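Local coordinates for DUF3256 domain-containing protein (Porphyromonas gingivalis W83, PDB 2P3P) that is of unknown function, though a magnesium ion has been found bound to it and the full-length protein is probably anchored in a membrane, at residues Y195-S199 / G200-R204; D108-T111 / T112-P116; I70-S73 / T74-E77; S158-E161 / E162-T165. One frame throughout, in Å; residues are numbered along the deposited sequence. Where two conformers were deposited one is given.

How the interactions relate
All four contacts lie in series along the chain, none nested in or crossing another, and each closes a short connection out of a β strand. Interaction 3 comes first, between strands 67-72 and 77-84 of the seven-stranded antiparallel sheet; interaction 2 follows, where strand 104-111 turns back into the short outermost strand 116-117. Interaction 4 joins strands 155-159 and 165-170 of the second, four-stranded sheet, and interaction 1 closes that sheet's last hairpin. Interactions 4 and 1 touch at Asp164 and Trp197, both contacts reaching the same sheet. Interactions 1 and 2 meet across the two sheets, where Trp197 and Phe202 pack on Phe109. Interaction 3 touches none of the others.

Interaction 1 (Y195-S199 / G200-R204)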
loop_
_atom_site.group_PDB
_atom_site.type_symbol
_atom_site.label_atom_id
_atom_site.label_comp_id
_atom_site.label_asym_id
_atom_site.label_seq_id
_atom_site.Cartn_x
_atom_site.Cartn_y
_atom_site.Cartn_z
ATOM N N TYR A 195 10.391 4.797 -5.235
ATOM C CA TYR A 195 9.979 6.194 -5.177
ATOM C C TYR A 195 10.313 6.753 -3.783
ATOM O O TYR A 195 10.263 6.062 -2.761
ATOM C CB TYR A 195 8.463 6.270 -5.427
ATOM C CG TYR A 195 7.991 6.012 -6.860
ATOM C CD1 TYR A 195 7.574 7.067 -7.651
ATOM C CD2 TYR A 195 7.880 4.704 -7.389
ATOM C CE1 TYR A 195 7.163 6.869 -8.946
ATOM C CE2 TYR A 195 7.451 4.480 -8.683
ATOM C CZ TYR A 195 7.070 5.551 -9.470
ATOM O OH TYR A 195 6.644 5.377 -10.776
ATOM N N ARG A 196 10.625 8.029 -3.759
ATOM C CA ARG A 196 10.995 8.717 -2.546
ATOM C C ARG A 196 10.064 9.923 -2.415
ATOM O O ARG A 196 9.771 10.627 -3.382
ATOM C CB ARG A 196 12.465 9.161 -2.617
ATOM C CG ARG A 196 12.991 9.656 -1.304
ATOM C CD ARG A 196 14.511 9.883 -1.343
ATOM N NE ARG A 196 14.865 10.713 -0.206
ATOM C CZ ARG A 196 15.894 11.566 -0.146
ATOM N NH1 ARG A 196 16.732 11.724 -1.174
ATOM N NH2 ARG A 196 16.099 12.270 0.972
ATOM N N TRP A 197 9.595 10.148 -1.204
ATOM C CA TRP A 197 8.774 11.311 -0.879
ATOM C C TRP A 197 9.670 12.539 -0.782
ATOM O O TRP A 197 10.594 12.603 0.045
ATOM C CB TRP A 197 8.086 11.063 0.438
ATOM C CG TRP A 197 7.104 12.096 0.880
ATOM C CD1 TRP A 197 7.284 13.008 1.851
ATOM C CD2 TRP A 197 5.752 12.266 0.416
ATOM N NE1 TRP A 197 6.148 13.734 2.028
ATOM C CE2 TRP A 197 5.185 13.288 1.176
ATOM C CE3 TRP A 197 4.966 11.612 -0.521
ATOM C CZ2 TRP A 197 3.860 13.730 0.983
ATOM C CZ3 TRP A 197 3.656 12.058 -0.724
ATOM C CH2 TRP A 197 3.130 13.098 0.023
ATOM N N GLN A 198 9.405 13.499 -1.648
ATOM C CA GLN A 198 10.248 14.654 -1.768
ATOM C C GLN A 198 9.304 15.809 -2.018
ATOM O O GLN A 198 8.591 15.825 -3.026
ATOM C CB GLN A 198 11.241 14.476 -2.928
ATOM C CG GLN A 198 12.314 13.402 -2.681
ATOM C CD GLN A 198 13.137 13.014 -3.921
ATOM O OE1 GLN A 198 12.919 13.519 -5.024
ATOM N NE2 GLN A 198 14.106 12.121 -3.731
ATOM N N SER A 199 9.282 16.744 -1.072
ATOM C CA SER A 199 8.461 17.943 -1.158
ATOM C C SER A 199 7.014 17.624 -1.538
ATOM O O SER A 199 6.483 18.113 -2.550
ATOM C CB SER A 199 9.078 18.940 -2.145
ATOM O OG SER A 199 9.039 18.431 -3.471
ATOM N N GLY A 200 6.402 16.787 -0.712
ATOM C CA GLY A 200 4.972 16.556 -0.757
ATOM C C GLY A 200 4.503 15.687 -1.908
ATOM O O GLY A 200 3.340 15.794 -2.287
ATOM N N ARG A 201 5.384 14.861 -2.480
ATOM C CA ARG A 201 4.986 13.894 -3.525
ATOM C C ARG A 201 6.004 12.774 -3.744
ATOM O O ARG A 201 7.173 12.896 -3.406
ATOM C CB ARG A 201 4.749 14.609 -4.859
ATOM C CG ARG A 201 5.979 15.301 -5.389
ATOM C CD ARG A 201 5.754 15.860 -6.789
ATOM N NE ARG A 201 4.588 16.736 -6.952
ATOM C CZ ARG A 201 4.360 17.883 -6.301
ATOM N NH1 ARG A 201 5.181 18.335 -5.346
ATOM N NH2 ARG A 201 3.264 18.582 -6.597
ATOM N N PHE A 202 5.543 11.655 -4.288
ATOM C CA PHE A 202 6.428 10.536 -4.565
ATOM C C PHE A 202 7.105 10.705 -5.943
ATOM O O PHE A 202 6.431 10.938 -6.927
ATOM C CB PHE A 202 5.667 9.222 -4.470
ATOM C CG PHE A 202 5.505 8.723 -3.062
ATOM C CD1 PHE A 202 6.604 8.266 -2.365
ATOM C CD2 PHE A 202 4.240 8.670 -2.439
ATOM C CE1 PHE A 202 6.483 7.827 -1.055
ATOM C CE2 PHE A 202 4.100 8.187 -1.130
ATOM C CZ PHE A 202 5.224 7.769 -0.428
ATOM N N VAL A 203 8.442 10.569 -5.960
ATOM C CA VAL A 203 9.257 10.808 -7.129
ATOM C C VAL A 203 10.077 9.553 -7.383
ATOM O O VAL A 203 10.704 8.997 -6.455
ATOM C CB VAL A 203 10.194 12.028 -6.854
ATOM C CG1 VAL A 203 11.144 12.278 -8.007
ATOM C CG2 VAL A 203 9.349 13.272 -6.600
ATOM N N ARG A 204 10.062 9.095 -8.629
ATOM C CA ARG A 204 10.792 7.909 -9.001
ATOM C C ARG A 204 12.284 8.121 -8.726
ATOM O O ARG A 204 12.854 9.132 -9.119
ATOM C CB ARG A 204 10.524 7.569 -10.472
ATOM C CG ARG A 204 11.378 6.450 -11.015
ATOM C CD ARG A 204 10.864 5.105 -10.561
ATOM N NE ARG A 204 11.753 4.070 -11.033
ATOM C CZ ARG A 204 11.755 3.604 -12.284
ATOM N NH1 ARG A 204 10.877 4.052 -13.174
ATOM N NH2 ARG A 204 12.625 2.660 -12.635
HETATM O O HOH W 1 8.337 5.060 -12.912
#
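Strand residues Tyr195-Trp197 and Phe202-Arg204 pair as the two arms of a β hairpin, the last of the chain, whose second arm forms an edge of the four-stranded antiparallel sheet. Arg196 and Val203 are its hydrogen-bonded pair: Arg196 N gives to Val203 O at 2.9 Å, and Val203 N returns the bond to Arg196 O. Nearer the turn, Gln198 N reaches Arg201 O at 2.9 Å, whereas the reverse bond, Arg201 N to Gln198 O, is weak. Tyr195, Trp197, Phe202 and Arg204 share one face. There Trp197 sends the edge of its six-membered ring into the face of Phe202, a T-shaped stack with planes 65° apart and Trp197 CE3 3.6 Å from Phe202 CE2. With CG anti to the backbone N (chi1 -175°), the same indole lays a face on the turn backbone, Trp197 CZ2 3.5 Å from Gly200 CA. Farther along, Arg204 CA lies over the Tyr195 ring, 4.0 Å from its centroid, and a water links Tyr195 OH to Arg204 NH1. Around the hairpin, Trp197 NE1 bonds to Pro84 O, Tyr195 meets Trp123 edge to face, strand 165-170 lies beside the first arm, and Trp197 and Phe202 both touch Leu83 of strand 77-84.

Interaction 2 (D108-T111 / T112-P116); sequences DFYT and TEWKP
Tyr110 and Trp114 meet edge to face: the six-membered ring of the indole directs its edge at the phenol face, with the planes 62° apart. The touching atom is Trp114 CE3, which sits above the rim of the ring, 3.7 Å from Tyr110 CG. On the far side of the indole, Trp114 NE1 is bonded to Cys15 O in helix 11-18, so the ring bridges the turn and that helix. Thr111 carries the polar half. Its OG1, held between backbone N and carbonyl carbon (chi1 70°), accepts Lys115 N at 3.0 Å and Glu113 N at 3.2 Å, the latter closing an ST turn. A water joins Thr111 OG1 to Glu113 OE1, and the other carboxylate oxygen, Glu113 OE2, takes a bond from Thr112 OG1 at 2.7 Å. The methyl of Thr111 crosses the Lys115 chain at a slant, CG2 to Lys115 CB being 3.7 Å. Two backbone bonds fix the loop: Thr111 N gives to Lys115 O at 2.8 Å, and Trp114 N to Thr111 O at 3.0 Å. A type I turn over Thr111-Trp114, followed by Trp114 at positive phi (70°) with these two bonds, is the pattern of a β hairpin closed by a type I turn plus G1 beta bulge.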
loop_
_atom_site.group_PDB
_atom_site.type_symbol
_atom_site.label_atom_id
_atom_site.label_comp_id
_atom_site.label_asym_id
_atom_site.label_seq_id
_atom_site.Cartn_x
_atom_site.Cartn_y
_atom_site.Cartn_z
ATOM N N ASP A 108 -4.198 5.741 -0.822
ATOM C CA ASP A 108 -5.088 6.826 -0.461
ATOM C C ASP A 108 -4.293 7.851 0.373
ATOM O O ASP A 108 -3.355 7.509 1.088
ATOM C CB ASP A 108 -6.300 6.276 0.333
ATOM C CG ASP A 108 -7.175 5.374 -0.490
ATOM O OD1 ASP A 108 -7.482 5.768 -1.639
ATOM O OD2 ASP A 108 -7.553 4.283 -0.004
ATOM N N PHE A 109 -4.659 9.118 0.229
ATOM C CA PHE A 109 -4.142 10.208 1.072
ATOM C C PHE A 109 -5.250 10.928 1.776
ATOM O O PHE A 109 -6.337 11.112 1.206
ATOM C CB PHE A 109 -3.319 11.188 0.271
ATOM C CG PHE A 109 -2.027 10.620 -0.208
ATOM C CD1 PHE A 109 -0.843 10.862 0.468
ATOM C CD2 PHE A 109 -2.007 9.835 -1.362
ATOM C CE1 PHE A 109 0.335 10.338 -0.015
ATOM C CE2 PHE A 109 -0.824 9.312 -1.854
ATOM C CZ PHE A 109 0.322 9.555 -1.196
ATOM N N TYR A 110 -4.992 11.301 3.040
ATOM C CA TYR A 110 -5.929 12.085 3.849
ATOM C C TYR A 110 -5.215 13.217 4.542
ATOM O O TYR A 110 -3.993 13.142 4.812
ATOM C CB TYR A 110 -6.586 11.258 4.948
ATOM C CG TYR A 110 -7.364 10.077 4.516
ATOM C CD1 TYR A 110 -8.746 10.110 4.440
ATOM C CD2 TYR A 110 -6.718 8.904 4.239
ATOM C CE1 TYR A 110 -9.460 8.964 4.051
ATOM C CE2 TYR A 110 -7.382 7.798 3.892
ATOM C CZ TYR A 110 -8.738 7.803 3.805
ATOM O OH TYR A 110 -9.290 6.593 3.420
ATOM N N THR A 111 -5.964 14.241 4.907
ATOM C CA THR A 111 -5.449 15.169 5.923
ATOM C C THR A 111 -5.373 14.447 7.274
ATOM O O THR A 111 -5.934 13.364 7.445
ATOM C CB THR A 111 -6.335 16.410 6.083
ATOM O OG1 THR A 111 -7.572 16.021 6.702
ATOM C CG2 THR A 111 -6.627 17.071 4.712
ATOM N N THR A 112 -4.689 15.041 8.249
ATOM C CA THR A 112 -4.638 14.435 9.599
ATOM C C THR A 112 -6.005 14.422 10.310
ATOM O O THR A 112 -6.168 13.778 11.352
ATOM C CB THR A 112 -3.553 15.072 10.465
ATOM O OG1 THR A 112 -3.622 16.499 10.364
ATOM C CG2 THR A 112 -2.152 14.649 10.018
ATOM N N GLU A 113 -6.967 15.155 9.760
ATOM C CA GLU A 113 -8.354 15.167 10.240
ATOM C C GLU A 113 -9.293 14.294 9.411
ATOM O O GLU A 113 -10.537 14.472 9.491
ATOM C CB GLU A 113 -8.923 16.587 10.221
ATOM C CG GLU A 113 -8.216 17.598 11.147
ATOM C CD GLU A 113 -6.796 17.940 10.640
ATOM O OE1 GLU A 113 -6.620 18.381 9.489
ATOM O OE2 GLU A 113 -5.832 17.710 11.396
ATOM N N TRP A 114 -8.698 13.406 8.611
ATOM C CA TRP A 114 -9.374 12.364 7.800
ATOM C C TRP A 114 -10.193 12.891 6.614
ATOM O O TRP A 114 -11.148 12.257 6.158
ATOM C CB TRP A 114 -10.138 11.428 8.731
ATOM C CG TRP A 114 -9.165 10.671 9.590
ATOM C CD1 TRP A 114 -8.869 10.888 10.899
ATOM C CD2 TRP A 114 -8.323 9.620 9.155
ATOM N NE1 TRP A 114 -7.905 9.984 11.314
ATOM C CE2 TRP A 114 -7.581 9.188 10.248
ATOM C CE3 TRP A 114 -8.181 8.946 7.930
ATOM C CZ2 TRP A 114 -6.657 8.133 10.158
ATOM C CZ3 TRP A 114 -7.249 7.901 7.849
ATOM C CH2 TRP A 114 -6.507 7.530 8.951
ATOM N N LYS A 115 -9.802 14.062 6.109
ATOM C CA LYS A 115 -10.419 14.625 4.911
ATOM C C LYS A 115 -9.698 13.974 3.756
ATOM O O LYS A 115 -8.483 14.036 3.718
ATOM C CB LYS A 115 -10.243 16.155 4.879
ATOM C CG LYS A 115 -10.895 16.885 3.710
ATOM C CD LYS A 115 -10.505 18.390 3.743
ATOM C CE LYS A 115 -11.308 19.225 2.790
ATOM N NZ LYS A 115 -10.843 19.036 1.413
ATOM N N PRO A 116 -10.429 13.323 2.831
ATOM C CA PRO A 116 -9.771 12.683 1.691
ATOM C C PRO A 116 -9.161 13.672 0.692
ATOM O O PRO A 116 -9.756 14.710 0.377
ATOM C CB PRO A 116 -10.890 11.867 1.039
ATOM C CG PRO A 116 -12.126 12.482 1.494
ATOM C CD PRO A 116 -11.884 13.093 2.808
HETATM O O HOH W 2 -8.401 18.386 7.347
#

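Interaction 3 (I70-S73 / T74-E77)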
loop_
_atom_site.group_PDB
_atom_site.type_symbol
_atom_site.label_atom_id
_atom_site.label_comp_id
_atom_site.label_asym_id
_atom_site.label_seq_id
_atom_site.Cartn_x
_atom_site.Cartn_y
_atom_site.Cartn_z
ATOM N N ILE A 70 -2.300 -3.502 9.339
ATOM C CA ILE A 70 -3.454 -4.310 9.652
ATOM C C ILE A 70 -3.687 -5.404 8.579
ATOM O O ILE A 70 -3.643 -5.130 7.372
ATOM C CB ILE A 70 -4.672 -3.394 9.737
ATOM C CG1 ILE A 70 -4.365 -2.178 10.631
ATOM C CG2 ILE A 70 -5.826 -4.114 10.287
ATOM C CD1 ILE A 70 -5.507 -1.217 10.734
ATOM N N GLN A 71 -3.924 -6.637 9.008
ATOM C CA GLN A 71 -4.331 -7.683 8.109
ATOM C C GLN A 71 -5.786 -8.011 8.378
ATOM O O GLN A 71 -6.174 -8.208 9.530
ATOM C CB GLN A 71 -3.504 -8.959 8.294
ATOM C CG GLN A 71 -1.964 -8.708 8.176
ATOM C CD GLN A 71 -1.485 -8.201 6.801
ATOM O OE1 GLN A 71 -0.442 -7.527 6.714
ATOM N NE2 GLN A 71 -2.228 -8.505 5.747
ATOM N N THR A 72 -6.578 -8.054 7.311
ATOM C CA THR A 72 -8.001 -8.374 7.402
ATOM C C THR A 72 -8.337 -9.520 6.480
ATOM O O THR A 72 -7.606 -9.805 5.510
ATOM C CB THR A 72 -8.892 -7.201 6.949
ATOM O OG1 THR A 72 -8.840 -7.052 5.513
ATOM C CG2 THR A 72 -8.519 -5.916 7.651
ATOM N N SER A 73 -9.490 -10.128 6.722
ATOM C CA SER A 73 -10.001 -11.178 5.841
ATOM C C SER A 73 -10.870 -10.618 4.711
ATOM O O SER A 73 -11.346 -11.362 3.866
ATOM C CB SER A 73 -10.807 -12.203 6.651
ATOM O OG SER A 73 -11.811 -11.592 7.451
ATOM N N THR A 74 -11.104 -9.312 4.695
ATOM C CA THR A 74 -12.066 -8.746 3.730
ATOM C C THR A 74 -11.340 -7.914 2.668
ATOM O O THR A 74 -11.263 -8.293 1.482
ATOM C CB THR A 74 -13.078 -7.865 4.471
ATOM O OG1 THR A 74 -12.372 -6.894 5.239
ATOM C CG2 THR A 74 -13.942 -8.696 5.400
ATOM N N VAL A 75 -10.742 -6.811 3.124
ATOM C CA VAL A 75 -10.104 -5.835 2.234
ATOM C C VAL A 75 -8.583 -6.052 2.048
ATOM O O VAL A 75 -7.911 -5.318 1.296
ATOM C CB VAL A 75 -10.314 -4.412 2.745
ATOM C CG1 VAL A 75 -11.802 -4.064 2.715
ATOM C CG2 VAL A 75 -9.756 -4.271 4.159
ATOM N N GLY A 76 -8.032 -7.034 2.735
ATOM C CA GLY A 76 -6.614 -7.316 2.644
ATOM C C GLY A 76 -5.822 -6.515 3.675
ATOM O O GLY A 76 -6.281 -6.324 4.807
ATOM N N GLU A 77 -4.617 -6.123 3.290
ATOM C CA GLU A 77 -3.705 -5.364 4.159
ATOM C C GLU A 77 -3.968 -3.866 4.075
ATOM O O GLU A 77 -4.088 -3.322 2.987
ATOM C CB GLU A 77 -2.263 -5.596 3.731
ATOM C CG GLU A 77 -1.293 -4.806 4.549
ATOM C CD GLU A 77 0.127 -5.084 4.171
ATOM O OE1 GLU A 77 0.549 -4.526 3.121
ATOM O OE2 GLU A 77 0.791 -5.831 4.906
#
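Thr72 and Gly76 face each other across the mouth of a β hairpin loop, where strand 67-72 of the seven-stranded antiparallel sheet hands the chain to strand 77-84. The backbone interactions come first. Gln71 and Glu77 form an antiparallel non-hydrogen-bonded pair, and between the arms Glu77 CA makes a CA-H...O contact of 3.2 Å with Ile70 O. One step nearer the loop, Thr72 N gives a bond of 3.1 Å to Gly76 O, approaching from above the carbonyl plane. Gly76 itself has a positive phi (89°), and this conformation, readily adopted by glycine, lets the chain turn out of the loop into the next strand.

Side-chain to backbone bonds form the second group. Thr72 OG1 is the inward-facing atom of the loop, and it accepts weak bonds from both Thr74 N and Val75 N. The first of these spans the residues of an ST turn. Apolar contact is slight: Thr72 CG2 lies 4.1 Å from Val75 CG2, and both side chains touch Ile26 of a nearby loop.

A third group involves the longer chains. Gln71 and Glu77 run side by side and point the same way, their flat ends turned 55° against each other. Glu77 OE2 forms a salt bridge with Arg69.

The hydroxyl also acts as a donor. Thr72 OG1 sits between backbone N and carbonyl carbon (chi1 73°), from where it gives its proton to Gly76 O at 2.8 Å, in the carbonyl plane and on a lone pair, so that this one oxygen is gripped by both the amide and the hydroxyl of Thr72.

Interaction 4 (S158-E161 / E162-T165)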
loop_
_atom_site.group_PDB
_atom_site.type_symbol
_atom_site.label_atom_id
_atom_site.label_comp_id
_atom_site.label_asym_id
_atom_site.label_seq_id
_atom_site.Cartn_x
_atom_site.Cartn_y
_atom_site.Cartn_z
ATOM N N SER A 158 4.632 -1.474 -1.461
ATOM C CA SER A 158 5.127 -1.536 -0.065
ATOM C C SER A 158 5.722 -0.182 0.350
ATOM O O SER A 158 6.783 0.204 -0.118
ATOM C CB SER A 158 6.215 -2.583 0.072
ATOM O OG SER A 158 6.513 -2.797 1.448
ATOM N N LEU A 159 5.030 0.524 1.210
ATOM C CA LEU A 159 5.603 1.746 1.824
ATOM C C LEU A 159 6.578 1.325 2.924
ATOM O O LEU A 159 6.291 0.424 3.751
ATOM C CB LEU A 159 4.435 2.584 2.375
ATOM C CG LEU A 159 4.762 3.891 3.045
ATOM C CD1 LEU A 159 5.476 4.837 2.090
ATOM C CD2 LEU A 159 3.423 4.473 3.552
ATOM N N SER A 160 7.763 1.932 2.933
ATOM C CA SER A 160 8.718 1.691 4.011
ATOM C C SER A 160 8.158 2.018 5.399
ATOM O O SER A 160 7.340 2.941 5.595
ATOM C CB SER A 160 10.026 2.467 3.795
ATOM O OG SER A 160 10.980 2.214 4.860
ATOM N N GLU A 161 8.602 1.239 6.376
ATOM C CA GLU A 161 8.289 1.484 7.771
ATOM C C GLU A 161 9.130 2.602 8.363
ATOM O O GLU A 161 8.770 3.162 9.381
ATOM C CB GLU A 161 8.499 0.213 8.604
ATOM C CG GLU A 161 7.511 -0.882 8.188
ATOM C CD GLU A 161 7.941 -2.286 8.524
ATOM O OE1 GLU A 161 8.563 -2.502 9.604
ATOM O OE2 GLU A 161 7.597 -3.197 7.721
ATOM N N GLU A 162 10.285 2.866 7.770
ATOM C CA GLU A 162 11.298 3.672 8.433
ATOM C C GLU A 162 11.834 4.871 7.652
ATOM O O GLU A 162 12.521 5.690 8.245
ATOM C CB GLU A 162 12.468 2.783 8.838
ATOM C CG GLU A 162 12.054 1.338 8.966
ATOM C CD GLU A 162 13.143 0.463 9.468
ATOM O OE1 GLU A 162 14.290 0.963 9.652
ATOM O OE2 GLU A 162 12.843 -0.739 9.674
ATOM N N SER A 163 11.625 4.910 6.341
ATOM C CA SER A 163 11.963 6.089 5.549
ATOM C C SER A 163 10.761 6.483 4.729
ATOM O O SER A 163 9.806 5.700 4.607
ATOM C CB SER A 163 13.157 5.843 4.618
ATOM O OG SER A 163 14.166 5.080 5.242
ATOM N N ASP A 164 10.818 7.682 4.142
ATOM C CA ASP A 164 9.718 8.176 3.312
ATOM C C ASP A 164 9.965 7.714 1.847
ATOM O O ASP A 164 10.214 8.489 0.917
ATOM C CB ASP A 164 9.515 9.709 3.473
ATOM C CG ASP A 164 9.231 10.149 4.925
ATOM O OD1 ASP A 164 8.818 9.307 5.759
ATOM O OD2 ASP A 164 9.382 11.375 5.231
ATOM N N THR A 165 9.880 6.403 1.681
ATOM C CA THR A 165 10.103 5.756 0.409
ATOM C C THR A 165 9.109 4.607 0.277
ATOM O O THR A 165 8.618 4.076 1.285
ATOM C CB THR A 165 11.561 5.226 0.285
ATOM O OG1 THR A 165 11.822 4.181 1.246
ATOM C CG2 THR A 165 12.587 6.354 0.484
#
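A loop closed by Ser160 and Thr165 joins strands 155-159 and 165-170 of the four-stranded sheet, and it opens with an ST turn. Ser160 N gives to Thr165 O at 2.8 Å, with an N-H...O angle of 161°, which draws the two ends of the loop together. The Ser160 hydroxyl organises the bend itself. With OG opposite the backbone N (chi1 -179°), it faces the following amides and accepts Glu162 N and Ser163 N, each 3.1 Å from Ser160 OG and each nearly straight. One side-chain oxygen thus satisfies two successive N-H groups, much as a serine does at the start of a helix, although here no helix follows. Ser160 CB also lies 3.6 Å from Thr165 OG1, and the Leu159 branch ending in CD1 comes to 3.3 Å from Thr165 O. Beyond Ser163 the chain makes an inverse gamma turn centred on Asp164, marked by a weak Thr165 N to Ser163 O bond of 3.0 Å, before entering strand 165-170. Strand 77-84 of the larger sheet flanks the loop, its Phe79 touching both Leu159 and Glu161; Glu161 OE2 forms a salt bridge with Arg69, and the backbone of Asp164 is bonded to Trp197 of strand 193-197.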